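PDB 6ZHK: adenosylmethionine-8-amino-7-oxononanoate aminotransferase from Methanocaldococcus jannaschii, which probably transfers the amino group of S-adenosylmethionine to 7-keto-8-aminopelargonic acid, a pyridoxal-phosphate-dependent step of biotin synthesis. Local coordinates for residues I85-L90 with T340-L345; V116-D121 with L310-T315. All blocks are in the same frame, centred on the assembly; numbering follows the deposited sequence.

Contact 1: I85-L90 with T340-L345; sequences ICHSTL and TGNQLL
Gln343, in the first turn of helix 343-358, reaches across to the loop 85-90 and grips Ser88 with both ends of its amide. Its CB packs 3.5 Å and its CG 4.1 Å from Ile85 O. From there the chain bends at chi2 (90°), which swings CD toward His87 CA. OE1 accepts from Ser88 N at 2.9 Å, in the carbonyl plane and on a lone pair. NE2 donates to Ser88 OG at 3.0 Å, with the hydroxyl tilted 16° from the amide plane, and also rests 3.6 Å from Ile85 CG2. The two bonds fix the rotation of the amide. A leucine here would probably leave the buried Ser88 N and OG without these partners.

Beside it, Cys86 O meets the start of the helix through weak bonds from Gln343 N (3.3 Å) and Leu344 N, while Cys86 SG packs on Leu344 CD1 at 3.7 Å. Asn342 N-caps the helix, its OD1 accepting from Leu345 N; the planes of its amide and the His87 ring are 12° apart, the side chains crossing at a slant. Gly341 has positive phi, and a CB there would clash with Leu90 CD2. A water bridges Leu90 N and Thr340 O.

The contact lies where helix 72-82, through Gln81, and strand 94-95, through Asn95, meet helix 343-358; Tyr307 O of the second subunit accepts from Asn342 ND2.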
ATOM      1  N   ILE A  85       3.207 -20.808  -6.513  1.00 17.15           N
ATOM      2  CA  ILE A  85       2.152 -19.841  -6.788  1.00 16.21           C
ATOM      3  C   ILE A  85       2.578 -18.471  -6.247  1.00 17.46           C
ATOM      4  O   ILE A  85       3.082 -18.376  -5.125  1.00 15.45           O
ATOM      5  CB  ILE A  85       0.807 -20.292  -6.181  1.00 15.83           C
ATOM      6  CG1 ILE A  85      -0.315 -19.314  -6.544  1.00 13.95           C
ATOM      7  CG2 ILE A  85       0.945 -20.527  -4.671  1.00 12.83           C
ATOM      8  CD1 ILE A  85      -1.710 -19.803  -6.011  1.00 15.65           C
ATOM      9  N   CYS A  86       2.299 -17.425  -7.037  1.00 17.88           N
ATOM     10  CA  CYS A  86       2.708 -16.077  -6.664  1.00 16.64           C
ATOM     11  C   CYS A  86       1.675 -15.459  -5.724  1.00 16.53           C
ATOM     12  O   CYS A  86       2.027 -14.752  -4.804  1.00 14.23           O
ATOM     13  CB  CYS A  86       2.886 -15.228  -7.905  1.00 17.39           C
ATOM     14  SG  CYS A  86       4.299 -15.784  -8.903  1.00 19.03           S
ATOM     15  N   HIS A  87       0.393 -15.695  -5.994  1.00 16.39           N
ATOM     16  CA  HIS A  87      -0.600 -15.043  -5.164  1.00 16.27           C
ATOM     17  C   HIS A  87      -1.924 -15.814  -5.152  1.00 16.86           C
ATOM     18  O   HIS A  87      -2.584 -15.983  -6.171  1.00 14.89           O
ATOM     19  CB  HIS A  87      -0.885 -13.618  -5.634  1.00 13.57           C
ATOM     20  CG  HIS A  87      -1.875 -12.984  -4.716  1.00 12.14           C
ATOM     21  ND1 HIS A  87      -1.556 -12.588  -3.400  1.00 12.13           N
ATOM     22  CD2 HIS A  87      -3.178 -12.729  -4.900  1.00 13.91           C
ATOM     23  CE1 HIS A  87      -2.657 -12.111  -2.808  1.00 12.41           C
ATOM     24  NE2 HIS A  87      -3.675 -12.222  -3.715  1.00 14.02           N
ATOM     25  N   SER A  88      -2.383 -16.113  -3.955  1.00 13.33           N
ATOM     26  CA  SER A  88      -3.808 -16.360  -3.747  1.00 13.81           C
ATOM     27  C   SER A  88      -4.251 -15.626  -2.477  1.00 13.25           C
ATOM     28  O   SER A  88      -3.410 -15.367  -1.622  1.00 14.45           O
ATOM     29  CB  SER A  88      -4.104 -17.860  -3.687  1.00 12.00           C
ATOM     30  OG  SER A  88      -3.479 -18.385  -2.509  1.00 16.30           O
ATOM     31  N   THR A  89      -5.578 -15.482  -2.295  1.00 13.15           N
ATOM     32  CA  THR A  89      -6.144 -14.553  -1.329  1.00 14.32           C
ATOM     33  C   THR A  89      -6.016 -15.048   0.115  1.00 14.61           C
ATOM     34  O   THR A  89      -6.130 -16.279   0.416  1.00 13.31           O
ATOM     35  CB  THR A  89      -7.598 -14.237  -1.730  1.00 15.75           C
ATOM     36  OG1 THR A  89      -7.973 -13.067  -1.031  1.00 15.80           O
ATOM     37  CG2 THR A  89      -8.592 -15.318  -1.350  1.00 15.59           C
ATOM     38  N   LEU A  90      -6.002 -14.072   1.021  1.00 14.08           N
ATOM     39  CA  LEU A  90      -6.302 -14.307   2.438  1.00 14.08           C
ATOM     40  C   LEU A  90      -7.724 -13.856   2.814  1.00 14.63           C
ATOM     41  O   LEU A  90      -8.089 -13.924   3.980  1.00 13.75           O
ATOM     42  CB  LEU A  90      -5.259 -13.585   3.302  1.00 14.82           C
ATOM     43  CG  LEU A  90      -4.105 -14.469   3.785  1.00 15.82           C
ATOM     44  CD1 LEU A  90      -3.261 -14.976   2.674  1.00 13.82           C
ATOM     45  CD2 LEU A  90      -3.218 -13.727   4.791  1.00 16.49           C
ATOM     46  N   THR A 340      -3.212  -8.777   0.194  1.00 13.24           N
ATOM     47  CA  THR A 340      -2.879  -9.077   1.621  1.00 12.50           C
ATOM     48  C   THR A 340      -2.295 -10.507   1.720  1.00 13.64           C
ATOM     49  O   THR A 340      -2.892 -11.489   1.245  1.00 15.32           O
ATOM     50  CB  THR A 340      -4.190  -9.058   2.453  1.00 14.84           C
ATOM     51  OG1 THR A 340      -4.702  -7.710   2.397  1.00 14.71           O
ATOM     52  CG2 THR A 340      -3.965  -9.400   3.924  1.00 18.11           C
ATOM     53  N   GLY A 341      -1.187 -10.669   2.418  1.00 12.96           N
ATOM     54  CA  GLY A 341      -0.530 -11.974   2.576  1.00 14.14           C
ATOM     55  C   GLY A 341       0.028 -12.618   1.296  1.00 14.84           C
ATOM     56  O   GLY A 341       0.208 -13.851   1.230  1.00 15.13           O
ATOM     57  N   ASN A 342       0.363 -11.839   0.259  1.00 14.13           N
ATOM     58  CA  ASN A 342       0.835 -12.390  -1.014  1.00 15.30           C
ATOM     59  C   ASN A 342       2.036 -13.353  -0.799  1.00 14.61           C
ATOM     60  O   ASN A 342       2.944 -13.064  -0.018  1.00 18.69           O
ATOM     61  CB  ASN A 342       1.266 -11.201  -1.900  1.00 12.91           C
ATOM     62  CG  ASN A 342       2.088 -11.627  -3.087  1.00 12.68           C
ATOM     63  OD1 ASN A 342       3.273 -11.850  -2.998  1.00 14.44           O
ATOM     64  ND2 ASN A 342       1.474 -11.568  -4.255  1.00 15.41           N
ATOM     65  N   GLN A 343       2.063 -14.507  -1.471  1.00 15.40           N
ATOM     66  CA  GLN A 343       3.080 -15.541  -1.223  1.00 14.84           C
ATOM     67  C   GLN A 343       4.510 -15.084  -1.539  1.00 15.48           C
ATOM     68  O   GLN A 343       5.416 -15.398  -0.778  1.00 13.55           O
ATOM     69  CB  GLN A 343       2.808 -16.863  -1.970  1.00 13.98           C
ATOM     70  CG  GLN A 343       1.611 -17.623  -1.400  1.00 14.75           C
ATOM     71  CD  GLN A 343       0.284 -17.274  -2.043  1.00 14.82           C
ATOM     72  OE1 GLN A 343      -0.100 -16.106  -2.223  1.00 13.74           O
ATOM     73  NE2 GLN A 343      -0.514 -18.299  -2.202  1.00 15.37           N
ATOM     74  N   LEU A 344       4.719 -14.384  -2.665  1.00 13.31           N
ATOM     75  CA  LEU A 344       6.064 -13.851  -2.930  1.00 12.62           C
ATOM     76  C   LEU A 344       6.548 -12.913  -1.817  1.00 11.89           C
ATOM     77  O   LEU A 344       7.693 -13.036  -1.346  1.00 13.00           O
ATOM     78  CB  LEU A 344       6.090 -13.165  -4.289  1.00 13.33           C
ATOM     79  CG  LEU A 344       5.724 -14.076  -5.465  1.00 13.55           C
ATOM     80  CD1 LEU A 344       5.901 -13.294  -6.759  1.00 13.50           C
ATOM     81  CD2 LEU A 344       6.557 -15.448  -5.479  1.00 12.43           C
ATOM     82  N   LEU A 345       5.669 -11.992  -1.332  1.00 12.71           N
ATOM     83  CA  LEU A 345       6.081 -11.066  -0.286  1.00 12.06           C
ATOM     84  C   LEU A 345       6.476 -11.895   0.922  1.00 12.29           C
ATOM     85  O   LEU A 345       7.486 -11.608   1.554  1.00 14.21           O
ATOM     86  CB  LEU A 345       4.957 -10.086   0.142  1.00 11.69           C
ATOM     87  CG  LEU A 345       4.221  -9.401  -1.014  1.00 12.04           C
ATOM     88  CD1 LEU A 345       3.235  -8.347  -0.524  1.00 10.74           C
ATOM     89  CD2 LEU A 345       5.206  -8.697  -1.935  1.00 11.08           C
TER
HETATM   90  O   HOH W   1      -5.289 -11.513  -0.036  1.00 14.61           O

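Contact 2: V116-D121 with L310-T315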
ATOM      1  N   VAL A 116      -1.473 -11.177  13.721  1.00 13.76           N
ATOM      2  CA  VAL A 116      -0.752 -10.558  12.607  1.00 14.06           C
ATOM      3  C   VAL A 116      -1.785 -10.203  11.536  1.00 12.06           C
ATOM      4  O   VAL A 116      -2.525 -11.096  11.119  1.00 12.77           O
ATOM      5  CB  VAL A 116       0.298 -11.539  11.989  1.00 13.25           C
ATOM      6  CG1 VAL A 116       0.829 -10.998  10.661  1.00 15.59           C
ATOM      7  CG2 VAL A 116       1.442 -11.742  12.954  1.00 15.68           C
ATOM      8  N   PHE A 117      -1.844  -8.919  11.146  1.00 11.85           N
ATOM      9  CA  PHE A 117      -2.681  -8.500  10.034  1.00 12.49           C
ATOM     10  C   PHE A 117      -1.722  -7.938   8.987  1.00 15.43           C
ATOM     11  O   PHE A 117      -1.044  -6.934   9.239  1.00 14.14           O
ATOM     12  CB  PHE A 117      -3.640  -7.383  10.514  1.00 12.31           C
ATOM     13  CG  PHE A 117      -4.740  -7.117   9.527  1.00 13.01           C
ATOM     14  CD1 PHE A 117      -4.482  -6.470   8.322  1.00 12.00           C
ATOM     15  CD2 PHE A 117      -6.016  -7.571   9.801  1.00 12.09           C
ATOM     16  CE1 PHE A 117      -5.496  -6.321   7.367  1.00 12.35           C
ATOM     17  CE2 PHE A 117      -7.042  -7.391   8.875  1.00 12.47           C
ATOM     18  CZ  PHE A 117      -6.765  -6.818   7.651  1.00 12.93           C
ATOM     19  N   TYR A 118      -1.727  -8.504   7.769  1.00 12.55           N
ATOM     20  CA  TYR A 118      -0.733  -8.134   6.775  1.00 13.52           C
ATOM     21  C   TYR A 118      -1.225  -7.009   5.873  1.00 14.27           C
ATOM     22  O   TYR A 118      -2.412  -6.859   5.653  1.00 13.83           O
ATOM     23  CB  TYR A 118      -0.509  -9.299   5.806  1.00 13.29           C
ATOM     24  CG  TYR A 118       0.260 -10.472   6.426  1.00 14.01           C
ATOM     25  CD1 TYR A 118       1.604 -10.330   6.757  1.00 14.85           C
ATOM     26  CD2 TYR A 118      -0.349 -11.719   6.623  1.00 13.28           C
ATOM     27  CE1 TYR A 118       2.322 -11.413   7.275  1.00 14.93           C
ATOM     28  CE2 TYR A 118       0.356 -12.805   7.117  1.00 13.74           C
ATOM     29  CZ  TYR A 118       1.683 -12.635   7.475  1.00 15.09           C
ATOM     30  OH  TYR A 118       2.433 -13.670   7.957  1.00 14.01           O
ATOM     31  N   SER A 119      -0.271  -6.254   5.316  1.00 14.79           N
ATOM     32  CA  SER A 119      -0.525  -5.249   4.295  1.00 13.24           C
ATOM     33  C   SER A 119       0.767  -5.105   3.486  1.00 16.39           C
ATOM     34  O   SER A 119       1.694  -5.909   3.659  1.00 14.00           O
ATOM     35  CB  SER A 119      -0.967  -3.920   4.898  1.00 16.83           C
ATOM     36  OG  SER A 119       0.000  -3.379   5.779  1.00 15.42           O
ATOM     37  N   GLU A 120       0.843  -4.089   2.620  1.00 17.34           N
ATOM     38  CA  GLU A 120       1.983  -3.965   1.723  1.00 19.60           C
ATOM     39  C   GLU A 120       2.986  -2.917   2.185  1.00 20.60           C
ATOM     40  O   GLU A 120       4.160  -3.156   2.039  1.00 24.50           O
ATOM     41  CB  GLU A 120       1.549  -3.638   0.293  1.00 24.92           C
ATOM     42  CG  GLU A 120       0.981  -4.857  -0.407  1.00 30.22           C
ATOM     43  CD  GLU A 120      -0.370  -5.321   0.098  1.00 33.99           C
ATOM     44  OE1 GLU A 120      -1.311  -4.462   0.155  1.00 37.40           O
ATOM     45  OE2 GLU A 120      -0.447  -6.517   0.510  1.00 36.44           O
ATOM     46  N   ASP A 121       2.540  -1.802   2.791  1.00 19.03           N
ATOM     47  CA  ASP A 121       3.434  -0.671   3.056  1.00 20.17           C
ATOM     48  C   ASP A 121       3.231  -0.256   4.511  1.00 17.15           C
ATOM     49  O   ASP A 121       2.129  -0.439   5.041  1.00 14.81           O
ATOM     50  CB  ASP A 121       3.083   0.548   2.184  1.00 25.78           C
ATOM     51  CG  ASP A 121       3.308   0.236   0.713  1.00 40.67           C
ATOM     52  OD1 ASP A 121       4.243  -0.548   0.421  1.00 40.66           O
ATOM     53  OD2 ASP A 121       2.549   0.766  -0.154  1.00 47.22           O
ATOM     54  N   LEU A 310       6.335  -5.696   1.914  1.00 12.98           N
ATOM     55  CA  LEU A 310       5.436  -6.298   2.895  1.00 14.88           C
ATOM     56  C   LEU A 310       5.366  -5.451   4.162  1.00 14.40           C
ATOM     57  O   LEU A 310       6.371  -4.898   4.596  1.00 16.17           O
ATOM     58  CB  LEU A 310       5.906  -7.717   3.228  1.00 14.01           C
ATOM     59  CG  LEU A 310       4.950  -8.515   4.124  1.00 14.93           C
ATOM     60  CD1 LEU A 310       3.608  -8.713   3.407  1.00 15.18           C
ATOM     61  CD2 LEU A 310       5.581  -9.875   4.430  1.00 16.58           C
ATOM     62  N   ALA A 311       4.166  -5.348   4.736  1.00 15.17           N
ATOM     63  CA  ALA A 311       4.074  -4.757   6.054  1.00 15.22           C
ATOM     64  C   ALA A 311       3.161  -5.614   6.931  1.00 13.70           C
ATOM     65  O   ALA A 311       2.477  -6.519   6.447  1.00 14.94           O
ATOM     66  CB  ALA A 311       3.646  -3.335   5.939  1.00 13.52           C
ATOM     67  N   ALA A 312       3.236  -5.392   8.251  1.00 14.35           N
ATOM     68  CA  ALA A 312       2.362  -6.115   9.180  1.00 15.11           C
ATOM     69  C   ALA A 312       1.963  -5.225  10.352  1.00 14.80           C
ATOM     70  O   ALA A 312       2.744  -4.359  10.800  1.00 13.71           O
ATOM     71  CB  ALA A 312       3.138  -7.317   9.711  1.00 14.90           C
ATOM     72  N   THR A 313       0.736  -5.426  10.846  1.00 14.76           N
ATOM     73  CA  THR A 313       0.322  -4.767  12.073  1.00 13.12           C
ATOM     74  C   THR A 313       0.045  -5.877  13.087  1.00 13.22           C
ATOM     75  O   THR A 313      -0.802  -6.724  12.869  1.00 12.25           O
ATOM     76  CB  THR A 313      -0.983  -3.983  11.800  1.00 15.29           C
ATOM     77  OG1 THR A 313      -0.745  -3.108  10.683  1.00 13.92           O
ATOM     78  CG2 THR A 313      -1.441  -3.206  13.015  1.00 13.77           C
ATOM     79  N   LEU A 314       0.804  -5.901  14.171  1.00 13.57           N
ATOM     80  CA  LEU A 314       0.612  -6.939  15.161  1.00 13.91           C
ATOM     81  C   LEU A 314      -0.147  -6.355  16.369  1.00 15.59           C
ATOM     82  O   LEU A 314       0.130  -5.233  16.785  1.00 13.87           O
ATOM     83  CB  LEU A 314       2.017  -7.402  15.612  1.00 16.77           C
ATOM     84  CG  LEU A 314       2.554  -8.565  14.801  1.00 17.41           C
ATOM     85  CD1 LEU A 314       2.898  -8.167  13.355  1.00 20.76           C
ATOM     86  CD2 LEU A 314       3.634  -9.346  15.546  1.00 24.16           C
ATOM     87  N   THR A 315      -1.052  -7.146  16.970  1.00 13.88           N
ATOM     88  CA  THR A 315      -1.857  -6.682  18.100  1.00 14.69           C
ATOM     89  C   THR A 315      -1.926  -7.782  19.183  1.00 14.58           C
ATOM     90  O   THR A 315      -1.488  -8.934  18.972  1.00 12.95           O
ATOM     91  CB  THR A 315      -3.300  -6.309  17.698  1.00 15.18           C
ATOM     92  OG1 THR A 315      -4.016  -7.527  17.514  1.00 16.77           O
ATOM     93  CG2 THR A 315      -3.406  -5.607  16.361  1.00 16.77           C
TER
HETATM   94  O   HOH W   2      -0.584  -4.392   8.231  1.00 17.82           O
HETATM   95  O   HOH W   3       6.652  -2.416   3.152  1.00 29.88           O
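With CG2 set opposite the carbonyl carbon and CG1 opposite the backbone N (chi1 168°), Val116 splits its branches between two neighbours. CG2 lies alongside Leu314, 3.8 Å from its CG, and CG1 covers one face of the Tyr118 ring, offset toward the rim. Tyr118, its CG turned away from the carbonyl carbon (chi1 -72°), brings the ring edge to Ala311 O, which is in the ring plane and 3.9 Å from Tyr118 CD1.

The backbones run antiparallel. Phe117 and Thr313 form a hydrogen-bonded pair, Phe117 N to Thr313 O at 3.0 Å and Thr313 N to Phe117 O at 2.8 Å. Ser119 and Ala311 form another, but its donors stand well above the carbonyl planes, as much as 53° for Ser119 N over Ala311 O. One water ties Phe117 O, Ser119 OG and Thr313 OG1 together; Thr313 OG1 also bonds to Ala125 O. A second joins Glu120 O and Leu310 O just past the strand ends, where Ala311 CB packs 3.4 Å from Asp121 O.

Strand 311-315 lies between 296-299 and 115-119, an outermost strand of this sheet within the chain, whose Val116 backbone hydrogen-bonds to the second subunit. Val116, Tyr118 and Leu310 pack on helix 96-108, where Ser98 O takes the Tyr118 hydroxyl; on the other face Phe117 and Ser119 meet helix 122-140, and the Phe117 ring stacks edge-to-face with Trp22 of the second subunit.

Overall arrangement
The strand pair of contact 2 is nested in the chain between the two segments of contact 1, and the centres lie about 13 Å apart. They touch directly: Thr340 CG2 packs 3.4 Å from Tyr118 O, and Leu345 CB lies 3.8 Å from Leu310 CD1, so the turn before helix 343-358 meets strand 115-119 and the helix meets the residue before strand 311-315. The side chains of Thr340 and Phe117 each come within about 4 Å of Gly336, a predicted substrate-binding residue, and that of Ala311 is equally near Gly122, predicted to bind pyridoxal phosphate. The Leu314 side chain is about 5 Å from a bound magnesium ion. Both contacts also border the second subunit of the homodimer.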